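GntR family transcriptional regulator (Streptococcus agalactiae, PDB 7B5U) is a DNA-binding transcriptional regulator, BusR, whose C-terminal RCK_C domain, the part described here, binds the second messenger c-di-AMP as a dimer. Local coordinates at residues A[17-20]-A[21-25]. Sequence-based numbering, arbitrary orientation.
Sequences LGKS and IGELN. With 2BA ((2R,3R,3aS,5R,7aR,9R,10R,10aS,12R,14aR)-2,9-bis(6-amino-9H-purin-9-yl)octahydro-2H,7H-difuro[3,2-d:3',2'-j][1,3,7,9,2,8 ]tetraoxadiphosphacyclododecine-3,5,10,12-tetrol 5,12-dioxide), chain C.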
ATOM      1  N   LEU A  17       4.408   9.233 -15.831  1.00  8.27           N
ATOM      2  CA  LEU A  17       5.787   9.207 -15.376  1.00  7.84           C
ATOM      3  C   LEU A  17       6.251  10.604 -14.994  1.00  7.18           C
ATOM      4  O   LEU A  17       5.782  11.612 -15.525  1.00  9.43           O
ATOM      5  CB  LEU A  17       6.695   8.595 -16.438  1.00  7.68           C
ATOM      6  CG  LEU A  17       6.386   7.139 -16.777  1.00  9.97           C
ATOM      7  CD1 LEU A  17       7.235   6.694 -17.965  1.00 11.42           C
ATOM      8  CD2 LEU A  17       6.617   6.260 -15.554  1.00 11.47           C
ATOM      9  N   GLY A  18       7.184  10.657 -14.055  1.00  7.27           N
ATOM     10  CA  GLY A  18       7.636  11.933 -13.546  1.00  9.58           C
ATOM     11  C   GLY A  18       6.684  12.580 -12.568  1.00 10.92           C
ATOM     12  O   GLY A  18       6.858  13.760 -12.238  1.00 15.87           O
ATOM     13  N   LYS A  19       5.672  11.858 -12.114  1.00  7.41           N
ATOM     14  CA  LYS A  19       4.724  12.328 -11.120  1.00  8.42           C
ATOM     15  C   LYS A  19       4.873  11.535  -9.830  1.00  7.40           C
ATOM     16  O   LYS A  19       5.367  10.402  -9.817  1.00  8.05           O
ATOM     17  CB  LYS A  19       3.295  12.197 -11.652  1.00 10.54           C
ATOM     18  CG  LYS A  19       3.027  13.031 -12.900  1.00 13.19           C
ATOM     19  CD  LYS A  19       1.621  13.602 -12.867  1.00 17.01           C
ATOM     20  CE  LYS A  19       1.288  14.383 -14.128  1.00 18.96           C
ATOM     21  NZ  LYS A  19       0.751  13.500 -15.199  1.00 21.91           N
ATOM     22  N   SER A  20       4.433  12.150  -8.739  1.00  6.88           N
ATOM     23  CA  SER A  20       4.432  11.477  -7.455  1.00  7.37           C
ATOM     24  C   SER A  20       3.204  10.578  -7.323  1.00  6.65           C
ATOM     25  O   SER A  20       2.175  10.775  -7.973  1.00  6.79           O
ATOM     26  CB  SER A  20       4.431  12.499  -6.320  1.00  7.59           C
ATOM     27  OG  SER A  20       3.178  13.150  -6.238  1.00  7.91           O
ATOM     28  N   ILE A  21       3.313   9.610  -6.413  1.00  6.52           N
ATOM     29  CA  ILE A  21       2.202   8.693  -6.152  1.00  6.31           C
ATOM     30  C   ILE A  21       0.960   9.456  -5.714  1.00  5.55           C
ATOM     31  O   ILE A  21      -0.167   9.116  -6.102  1.00  6.30           O
ATOM     32  CB  ILE A  21       2.627   7.633  -5.118  1.00  7.28           C
ATOM     33  CG1 ILE A  21       3.699   6.713  -5.708  1.00  7.40           C
ATOM     34  CG2 ILE A  21       1.435   6.850  -4.608  1.00  6.99           C
ATOM     35  CD1 ILE A  21       4.255   5.703  -4.703  1.00  7.75           C
ATOM     36  N   GLY A  22       1.145  10.497  -4.902  1.00  6.06           N
ATOM     37  CA  GLY A  22       0.019  11.299  -4.457  1.00  6.54           C
ATOM     38  C   GLY A  22      -0.613  12.122  -5.565  1.00  7.00           C
ATOM     39  O   GLY A  22      -1.839  12.263  -5.617  1.00  8.11           O
ATOM     40  N   GLU A  23       0.207  12.706  -6.445  1.00  6.71           N
ATOM     41  CA  GLU A  23      -0.331  13.422  -7.599  1.00  7.51           C
ATOM     42  C   GLU A  23      -1.139  12.487  -8.480  1.00  7.93           C
ATOM     43  O   GLU A  23      -2.195  12.871  -9.005  1.00  9.24           O
ATOM     44  CB  GLU A  23       0.811  14.024  -8.426  1.00 10.09           C
ATOM     45  CG  GLU A  23       1.443  15.236  -7.799  1.00 12.71           C
ATOM     46  CD  GLU A  23       2.805  15.581  -8.386  1.00 14.37           C
ATOM     47  OE1 GLU A  23       3.285  14.903  -9.328  1.00 13.43           O
ATOM     48  OE2 GLU A  23       3.405  16.557  -7.892  1.00 18.06           O
ATOM     49  N   LEU A  24      -0.643  11.265  -8.679  1.00  7.06           N
ATOM     50  CA  LEU A  24      -1.351  10.285  -9.490  1.00  7.08           C
ATOM     51  C   LEU A  24      -2.609   9.804  -8.798  1.00  6.72           C
ATOM     52  O   LEU A  24      -3.566   9.406  -9.477  1.00  8.69           O
ATOM     53  CB  LEU A  24      -0.443   9.095  -9.781  1.00  7.82           C
ATOM     54  CG  LEU A  24       0.766   9.417 -10.655  1.00  7.82           C
ATOM     55  CD1 LEU A  24       1.677   8.210 -10.737  1.00 10.35           C
ATOM     56  CD2 LEU A  24       0.321   9.845 -12.041  1.00  9.12           C
ATOM     57  N   ASN A  25      -2.621   9.819  -7.461  1.00  5.64           N
ATOM     58  CA  ASN A  25      -3.744   9.299  -6.686  1.00  5.54           C
ATOM     59  C   ASN A  25      -3.958   7.809  -6.979  1.00  5.22           C
ATOM     60  O   ASN A  25      -5.084   7.355  -7.204  1.00  5.90           O
ATOM     61  CB  ASN A  25      -5.004  10.134  -6.944  1.00  5.67           C
ATOM     62  CG  ASN A  25      -5.948  10.187  -5.759  1.00  6.22           C
ATOM     63  OD1 ASN A  25      -5.557   9.992  -4.591  1.00  6.92           O
ATOM     64  ND2 ASN A  25      -7.203  10.474  -6.042  1.00  7.11           N
TER
HETATM   65  P   2BA C 301      -6.282   7.714  -0.441  1.00  5.01           P
HETATM   66  O1P 2BA C 301      -6.187   6.304  -0.889  1.00  5.60           O
HETATM   67  O2P 2BA C 301      -7.622   8.368  -0.488  1.00  5.18           O
HETATM   68  O5' 2BA C 301      -5.651   7.787   1.052  1.00  5.18           O
HETATM   69  C5' 2BA C 301      -5.794   8.968   1.807  1.00  5.82           C
HETATM   70  C4' 2BA C 301      -4.820   8.861   3.017  1.00  5.31           C
HETATM   71  O4' 2BA C 301      -5.198   7.846   3.792  1.00  5.33           O
HETATM   72  C3' 2BA C 301      -3.356   8.619   2.572  1.00  5.27           C
HETATM   73  O3' 2BA C 301      -2.759   9.843   2.338  1.00  5.68           O
HETATM   74  C2' 2BA C 301      -2.835   7.811   3.786  1.00  5.88           C
HETATM   75  O2' 2BA C 301      -2.340   8.724   4.856  1.00  6.23           O
HETATM   76  C1' 2BA C 301      -3.886   7.068   4.186  1.00  5.54           C
HETATM   77  N9  2BA C 301      -3.969   5.734   3.600  1.00  5.11           N
HETATM   78  C8  2BA C 301      -4.844   5.364   2.630  1.00  5.58           C
HETATM   79  N7  2BA C 301      -4.621   4.070   2.331  1.00  6.37           N
HETATM   80  C5  2BA C 301      -3.591   3.672   3.121  1.00  4.83           C
HETATM   81  C6  2BA C 301      -2.925   2.487   3.285  1.00  5.76           C
HETATM   82  N6  2BA C 301      -3.208   1.293   2.552  1.00  5.87           N
HETATM   83  N1  2BA C 301      -1.944   2.399   4.185  1.00  4.71           N
HETATM   84  C2  2BA C 301      -1.575   3.477   4.926  1.00  5.79           C
HETATM   85  N3  2BA C 301      -2.222   4.647   4.808  1.00  5.37           N
HETATM   86  C4  2BA C 301      -3.209   4.697   3.891  1.00  4.20           C
HETATM   87  P1  2BA C 301      -1.375   9.955   1.448  1.00  5.10           P
HETATM   88 O1P1 2BA C 301      -0.359   8.963   1.897  1.00  5.57           O
HETATM   89 O2P1 2BA C 301      -0.963  11.386   1.493  1.00  6.09           O
HETATM   90 O5'1 2BA C 301      -1.836   9.510  -0.053  1.00  5.12           O
HETATM   91 C5'1 2BA C 301      -2.665  10.380  -0.800  1.00  5.74           C
HETATM   92 C4'1 2BA C 301      -3.196   9.561  -2.022  1.00  5.16           C
HETATM   93 O4'1 2BA C 301      -2.180   9.166  -2.784  1.00  5.32           O
HETATM   94 C3'1 2BA C 301      -3.970   8.302  -1.561  1.00  4.47           C
HETATM   95 O3'1 2BA C 301      -5.288   8.669  -1.347  1.00  4.97           O
HETATM   96 C2'1 2BA C 301      -3.692   7.358  -2.759  1.00  5.46           C
HETATM   97 O2'1 2BA C 301      -4.707   7.574  -3.839  1.00  5.80           O
HETATM   98 C1'1 2BA C 301      -2.446   7.666  -3.175  1.00  5.41           C
HETATM   99  N91 2BA C 301      -1.366   6.896  -2.568  1.00  4.80           N
HETATM  100  C81 2BA C 301      -0.505   7.286  -1.592  1.00  5.77           C
HETATM  101  N71 2BA C 301       0.318   6.266  -1.289  1.00  5.75           N
HETATM  102  C51 2BA C 301      -0.069   5.232  -2.074  1.00  4.26           C
HETATM  103  C61 2BA C 301       0.358   3.924  -2.227  1.00  5.47           C
HETATM  104  N61 2BA C 301       1.457   3.398  -1.478  1.00  6.31           N
HETATM  105  N11 2BA C 301      -0.217   3.140  -3.113  1.00  5.09           N
HETATM  106  C21 2BA C 301      -1.262   3.590  -3.846  1.00  5.22           C
HETATM  107  N31 2BA C 301      -1.716   4.843  -3.748  1.00  5.07           N
HETATM  108  C41 2BA C 301      -1.107   5.626  -2.840  1.00  4.42           C
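K19 and S20 meet E23 and L24 where a short, weakly bonded extended segment runs into a one-turn helix, and S20 and E23 close that helix start with a capping box. In this RCK_C domain the turn 21-24 lines the c-di-AMP site through I21 and G22. Backbone bonds from G18 and K19 to I53 hold the incoming chain against strand 52-53. The methylenes of K19 run across E23 and L24 at about a right angle to each, with K19 CB 3.8 Å from L24 CD2 and 3.6 Å from E23 OE1. K19 bends on from there, and its NZ binds the carbonyl of E15; no salt bridge forms with E23. At S20 three bonds join the cap to the turn. S20 OG, set between the backbone N and the carbonyl carbon (chi1 71°), accepts from E23 N at 3.0 Å, and it also has a weak bond to the carbonyl O of P49. In return E23, with CG beside its own backbone N and the chain extended beyond, brings OE1 back to S20 N, also at 3.0 Å; the bond is straight (168°), but the donor stands well above the carboxylate plane. The third bond, L24 N to S20 O, is the first i to i+4 link of the helix. The N-H groups of S20, E23 and L24 are thereby all bonded. I21 turns toward the dinucleotide, its CG2 3.3 Å from the adenine atom C41 of 2BA, while I34 borders the same side chain. Past the helix, N25 adopts positive phi, and its OD1 accepts a hydrogen bond from the ribose hydroxyl O2'1 of 2BA at 2.7 Å.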